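Local coordinates for protein fimbrial structural subunit (PDB 3QDH) that forms the structural subunit of the shaft of Actinomyces type 2 fimbriae and mediates interactions with streptococci and host cells during oral biofilm development, at residues F44-T49 with A123-D128; I4-S9 with F26-T31. All coordinates share one frame; numbering follows the deposited sequence. Where two conformers were deposited one is given.

Contact 1. Residues F44-T49 with A123-D128; sequences FQLRDT and AQVISD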
loop_
_atom_site.group_PDB
_atom_site.type_symbol
_atom_site.label_atom_id
_atom_site.label_comp_id
_atom_site.label_asym_id
_atom_site.label_seq_id
_atom_site.Cartn_x
_atom_site.Cartn_y
_atom_site.Cartn_z
ATOM N N PHE A 44 -2.894 17.867 -18.389
ATOM C CA PHE A 44 -3.524 17.402 -17.152
ATOM C C PHE A 44 -2.803 16.126 -16.719
ATOM O O PHE A 44 -2.841 15.115 -17.416
ATOM C CB PHE A 44 -5.039 17.159 -17.366
ATOM C CG PHE A 44 -5.803 16.873 -16.090
ATOM C CD1 PHE A 44 -6.826 17.723 -15.668
ATOM C CD2 PHE A 44 -5.506 15.754 -15.329
ATOM C CE1 PHE A 44 -7.534 17.461 -14.475
ATOM C CE2 PHE A 44 -6.205 15.481 -14.133
ATOM C CZ PHE A 44 -7.218 16.326 -13.718
ATOM N N GLN A 45 -2.137 16.171 -15.565
ATOM C CA GLN A 45 -1.311 15.058 -15.110
ATOM C C GLN A 45 -1.532 14.792 -13.628
ATOM O O GLN A 45 -1.542 15.728 -12.832
ATOM C CB GLN A 45 0.175 15.381 -15.354
ATOM C CG GLN A 45 1.186 14.286 -14.938
ATOM C CD GLN A 45 2.623 14.746 -15.141
ATOM O OE1 GLN A 45 3.254 14.464 -16.171
ATOM N NE2 GLN A 45 3.134 15.485 -14.173
ATOM N N LEU A 46 -1.694 13.517 -13.265
ATOM C CA LEU A 46 -1.635 13.110 -11.867
ATOM C C LEU A 46 -0.203 12.632 -11.584
ATOM O O LEU A 46 0.358 11.827 -12.336
ATOM C CB LEU A 46 -2.653 12.004 -11.566
ATOM C CG LEU A 46 -4.156 12.322 -11.759
ATOM C CD1 LEU A 46 -4.983 11.044 -11.609
ATOM C CD2 LEU A 46 -4.649 13.418 -10.805
ATOM N N ARG A 47 0.382 13.145 -10.505
ATOM C CA ARG A 47 1.785 12.898 -10.189
ATOM C C ARG A 47 1.893 12.427 -8.748
ATOM O O ARG A 47 1.159 12.897 -7.886
ATOM C CB ARG A 47 2.603 14.174 -10.358
ATOM C CG ARG A 47 4.118 13.987 -10.199
ATOM C CD ARG A 47 4.841 15.295 -10.453
ATOM N NE ARG A 47 4.846 15.663 -11.874
ATOM C CZ ARG A 47 5.483 16.724 -12.368
ATOM N NH1 ARG A 47 6.159 17.537 -11.547
ATOM N NH2 ARG A 47 5.450 16.978 -13.676
ATOM N N ASP A 48 2.821 11.508 -8.502
ATOM C CA ASP A 48 3.009 10.933 -7.181
ATOM C C ASP A 48 4.443 10.432 -7.074
ATOM O O ASP A 48 4.857 9.537 -7.816
ATOM C CB ASP A 48 2.005 9.785 -6.943
ATOM C CG ASP A 48 1.846 9.419 -5.463
ATOM O OD1 ASP A 48 2.852 9.390 -4.730
ATOM O OD2 ASP A 48 0.711 9.117 -5.030
ATOM N N THR A 49 5.205 11.016 -6.157
ATOM C CA THR A 49 6.531 10.487 -5.832
ATOM C C THR A 49 6.342 9.569 -4.638
ATOM O O THR A 49 6.029 10.023 -3.539
ATOM C CB THR A 49 7.531 11.597 -5.491
ATOM O OG1 THR A 49 7.691 12.452 -6.623
ATOM C CG2 THR A 49 8.904 11.005 -5.104
ATOM N N ALA A 123 -0.083 13.151 -3.408
ATOM C CA ALA A 123 -0.129 13.199 -4.867
ATOM C C ALA A 123 -0.429 14.627 -5.281
ATOM O O ALA A 123 -0.877 15.440 -4.458
ATOM C CB ALA A 123 -1.194 12.232 -5.407
ATOM N N GLN A 124 -0.174 14.939 -6.548
ATOM C CA GLN A 124 -0.423 16.269 -7.066
ATOM C C GLN A 124 -1.207 16.206 -8.376
ATOM O O GLN A 124 -1.188 15.186 -9.058
ATOM C CB GLN A 124 0.910 16.974 -7.304
ATOM C CG GLN A 124 1.613 17.360 -6.008
ATOM C CD GLN A 124 2.964 17.972 -6.231
ATOM O OE1 GLN A 124 3.698 17.586 -7.145
ATOM N NE2 GLN A 124 3.319 18.931 -5.377
ATOM N N VAL A 125 -1.901 17.288 -8.708
ATOM C CA VAL A 125 -2.463 17.449 -10.043
ATOM C C VAL A 125 -1.735 18.609 -10.713
ATOM O O VAL A 125 -1.677 19.723 -10.177
ATOM C CB VAL A 125 -4.020 17.572 -10.058
ATOM C CG1 VAL A 125 -4.514 18.687 -9.143
ATOM C CG2 VAL A 125 -4.541 17.780 -11.486
ATOM N N ILE A 126 -1.129 18.313 -11.854
ATOM C CA ILE A 126 -0.384 19.290 -12.642
ATOM C C ILE A 126 -1.215 19.538 -13.891
ATOM O O ILE A 126 -1.263 18.699 -14.787
ATOM C CB ILE A 126 1.038 18.753 -13.038
ATOM C CG1 ILE A 126 1.784 18.136 -11.829
ATOM C CG2 ILE A 126 1.870 19.819 -13.771
ATOM C CD1 ILE A 126 1.775 18.949 -10.584
ATOM N N SER A 127 -1.903 20.672 -13.924
ATOM C CA SER A 127 -2.743 21.006 -15.071
ATOM C C SER A 127 -2.780 22.510 -15.314
ATOM O O SER A 127 -2.466 23.307 -14.425
ATOM C CB SER A 127 -4.160 20.423 -14.933
ATOM O OG SER A 127 -4.859 20.967 -13.828
ATOM N N ASP A 128 -3.124 22.882 -16.540
ATOM C CA ASP A 128 -3.251 24.285 -16.897
ATOM C C ASP A 128 -4.210 24.404 -18.067
ATOM O O ASP A 128 -4.378 23.458 -18.843
ATOM C CB ASP A 128 -1.869 24.849 -17.248
ATOM C CG ASP A 128 -1.800 26.367 -17.143
ATOM O OD1 ASP A 128 -2.693 27.014 -16.531
ATOM O OD2 ASP A 128 -0.817 26.908 -17.679
HETATM O O HOH W 1 5.755 18.425 -8.509
#
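Residues 44-49 and 123-128 pair antiparallel on neighbouring strands in a sheet of the N-terminal domain of this fragment, with Gln45 opposite Ile126 and Arg47 opposite Gln124 as hydrogen-bonded pairs. Each pair exchanges two backbone bonds; Ile126 N to Gln45 O (2.8 Å) is nearly straight, whereas Gln45 N to Ile126 O is more bent, at 138° about the hydrogen. On the face bearing Phe44, Leu46 and Val125, the Val125 methyl CG2 sits over the Phe44 ring toward its rim, 3.8 Å from CZ, in a CH-pi contact. The opposite face carries Arg47, whose chain bends at chi3 (-73°) and brings the guanidinium over Ile126, with CG1 3.9 Å from NE and below the centre of the plane. A water joins Arg47 NH1 (3.2 Å) to Gln124 OE1 (2.6 Å), while the carbonyls of Pro142 and Ala143 hold the guanidinium nitrogens from outside. At the far end Asp48 OD2, hydrogen-bonded to Lys8, lies 3.7 Å from Ala123 CB. Beyond the pair, strand 82-87 bonds to the other edge of 44-49, and Phe44 packs on Leu92 and Ile95 of helix 89-96 and on Val103 of strand 102-111.

Contact 2. Residues I4-S9 with F26-T31; sequences ISVEKS and FPVSST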
loop_
_atom_site.group_PDB
_atom_site.type_symbol
_atom_site.label_atom_id
_atom_site.label_comp_id
_atom_site.label_asym_id
_atom_site.label_seq_id
_atom_site.Cartn_x
_atom_site.Cartn_y
_atom_site.Cartn_z
ATOM N N ILE A 4 -9.291 23.844 -7.951
ATOM C CA ILE A 4 -8.679 22.519 -8.251
ATOM C C ILE A 4 -8.101 21.890 -6.985
ATOM O O ILE A 4 -7.325 22.526 -6.259
ATOM C CB ILE A 4 -7.562 22.630 -9.320
ATOM C CG1 ILE A 4 -8.086 23.302 -10.597
ATOM C CG2 ILE A 4 -6.968 21.260 -9.631
ATOM C CD1 ILE A 4 -9.230 22.570 -11.256
ATOM N N SER A 5 -8.479 20.640 -6.730
ATOM C CA SER A 5 -8.019 19.922 -5.550
ATOM C C SER A 5 -7.748 18.442 -5.866
ATOM O O SER A 5 -8.242 17.906 -6.863
ATOM C CB SER A 5 -9.032 20.056 -4.414
ATOM O OG SER A 5 -10.200 19.297 -4.677
ATOM N N VAL A 6 -6.929 17.812 -5.029
ATOM C CA VAL A 6 -6.571 16.399 -5.184
ATOM C C VAL A 6 -6.847 15.679 -3.888
ATOM O O VAL A 6 -6.509 16.179 -2.812
ATOM C CB VAL A 6 -5.063 16.177 -5.471
ATOM C CG1 VAL A 6 -4.861 14.869 -6.255
ATOM C CG2 VAL A 6 -4.460 17.347 -6.192
ATOM N N GLU A 7 -7.448 14.502 -3.989
ATOM C CA GLU A 7 -7.751 13.711 -2.808
ATOM C C GLU A 7 -6.999 12.392 -2.885
ATOM O O GLU A 7 -6.914 11.779 -3.955
ATOM C CB GLU A 7 -9.263 13.469 -2.677
ATOM C CG GLU A 7 -10.089 14.729 -2.333
ATOM C CD GLU A 7 -10.131 15.740 -3.466
ATOM O OE1 GLU A 7 -10.593 15.384 -4.567
ATOM O OE2 GLU A 7 -9.711 16.910 -3.279
ATOM N N LYS A 8 -6.467 11.947 -1.752
ATOM C CA LYS A 8 -5.747 10.682 -1.716
ATOM C C LYS A 8 -6.289 9.785 -0.609
ATOM O O LYS A 8 -6.649 10.266 0.481
ATOM C CB LYS A 8 -4.235 10.927 -1.553
ATOM C CG LYS A 8 -3.381 9.667 -1.604
ATOM C CD LYS A 8 -1.892 9.982 -1.777
ATOM C CE LYS A 8 -1.119 8.669 -1.935
ATOM N NZ LYS A 8 0.328 8.769 -2.315
ATOM N N SER A 9 -6.366 8.489 -0.906
ATOM C CA SER A 9 -6.771 7.481 0.067
ATOM C C SER A 9 -5.805 6.300 0.035
ATOM O O SER A 9 -4.725 6.378 -0.574
ATOM C CB SER A 9 -8.203 7.005 -0.218
ATOM O OG SER A 9 -8.691 6.204 0.850
ATOM N N PHE A 26 -2.813 3.183 -3.561
ATOM C CA PHE A 26 -3.318 4.495 -3.176
ATOM C C PHE A 26 -4.243 5.054 -4.249
ATOM O O PHE A 26 -3.754 5.544 -5.269
ATOM C CB PHE A 26 -2.176 5.510 -3.044
ATOM C CG PHE A 26 -1.120 5.168 -2.028
ATOM C CD1 PHE A 26 -1.374 5.278 -0.660
ATOM C CD2 PHE A 26 0.166 4.826 -2.442
ATOM C CE1 PHE A 26 -0.379 5.002 0.280
ATOM C CE2 PHE A 26 1.176 4.552 -1.505
ATOM C CZ PHE A 26 0.900 4.639 -0.145
ATOM N N PRO A 27 -5.567 5.018 -4.016
ATOM C CA PRO A 27 -6.501 5.731 -4.896
ATOM C C PRO A 27 -6.305 7.250 -4.812
ATOM O O PRO A 27 -6.252 7.820 -3.712
ATOM C CB PRO A 27 -7.884 5.301 -4.377
ATOM C CG PRO A 27 -7.633 4.060 -3.587
ATOM C CD PRO A 27 -6.275 4.245 -2.981
ATOM N N VAL A 28 -6.139 7.884 -5.974
ATOM C CA VAL A 28 -5.921 9.324 -6.069
ATOM C C VAL A 28 -6.972 9.874 -7.025
ATOM O O VAL A 28 -7.204 9.289 -8.090
ATOM C CB VAL A 28 -4.478 9.664 -6.586
ATOM C CG1 VAL A 28 -4.367 11.132 -6.988
ATOM C CG2 VAL A 28 -3.418 9.323 -5.528
ATOM N N SER A 29 -7.630 10.967 -6.649
ATOM C CA SER A 29 -8.637 11.565 -7.531
ATOM C C SER A 29 -8.703 13.096 -7.471
ATOM O O SER A 29 -8.404 13.714 -6.449
ATOM C CB SER A 29 -10.030 10.942 -7.314
ATOM O OG SER A 29 -10.590 11.352 -6.088
ATOM N N SER A 30 -9.097 13.688 -8.596
ATOM C CA SER A 30 -9.289 15.124 -8.703
ATOM C C SER A 30 -10.577 15.396 -9.485
ATOM O O SER A 30 -10.785 14.844 -10.575
ATOM C CB SER A 30 -8.083 15.756 -9.413
ATOM O OG SER A 30 -8.215 17.170 -9.461
ATOM N N THR A 31 -11.445 16.231 -8.926
ATOM C CA THR A 31 -12.694 16.576 -9.606
ATOM C C THR A 31 -12.383 17.538 -10.753
ATOM O O THR A 31 -11.745 18.565 -10.546
ATOM C CB THR A 31 -13.706 17.216 -8.640
ATOM O OG1 THR A 31 -14.069 16.260 -7.634
ATOM C CG2 THR A 31 -14.966 17.654 -9.397
HETATM O O HOH W 2 -10.836 19.783 -8.297
HETATM O O HOH W 3 -11.098 17.197 -6.245
HETATM O O HOH W 4 -9.036 9.211 -3.701
HETATM O O HOH W 5 -11.896 13.858 -5.916
#
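Ser5 O receives the hydroxyl of Ser30, OG to O 2.7 Å, so a side chain takes the place of a backbone donor where the two segments begin to pair. Two waters extend the pairing at this end: one links Ser5 N to Thr31 O, and another donates to Ser5 OG and accepts from Thr31 N. Ser5 OG itself donates to the syn lone pair of Glu7 OE2 (2.8 Å), tying the bent glutamate chain back along its own segment. Val6 meets Val28 across the segments, CG1 to CG1 at 3.8 Å. Glu7 and Ser29 form an antiparallel hydrogen-bonded pair, with Glu7 N to Ser29 O at 2.8 Å and the reciprocal Ser29 N to Glu7 O at 2.9 Å. Lys8 then leaves its backbone with CG anti to N (chi1 -176°) and runs fully extended past Val28 CG2, which its CG approaches to 3.9 Å. This reach carries CE to within 3.5 Å of Phe26 CG and sets NZ over the ring face, offset toward the rim. NZ is covalently joined to Asn121 CG, and is therefore an amide nitrogen, which the aromatic face covers. Ser9 closes the pairing through N to Pro27 O (2.9 Å); its carbonyl oxygen, buried without a hydrogen-bonding partner in the model, lies at the edge of the Phe26 ring. A lysine on a first strand linked to an asparagine on a late one, with an aspartate hydrogen-bonded beside them, here Asp48, is the intramolecular isopeptide bond of CnaA-type (DEv-IgG) pilin domains.

Contacts 1 and 2, their centres about 10 Å apart, belong to different sheets of one domain and pack face to face. Val125 CG1 of contact 1 packs on Ile4 CG2 of contact 2 at 3.6 Å, and Ala123 CB meets Val28 CG2 at 3.7 Å. The polar junction is Asp48 OD2, 2.8 Å from Lys8 NZ; because that nitrogen is also bonded to Asn121 on strand 118-131, the isopeptide covalently crosslinks the sheets. The position of Asp48 is consistent with that of the acid thought to promote such bonds in related pilins. The zinc ion, held by Asp70, Asp73 and Glu90, is separate, about 14 Å from the Phe44 side chain of contact 1.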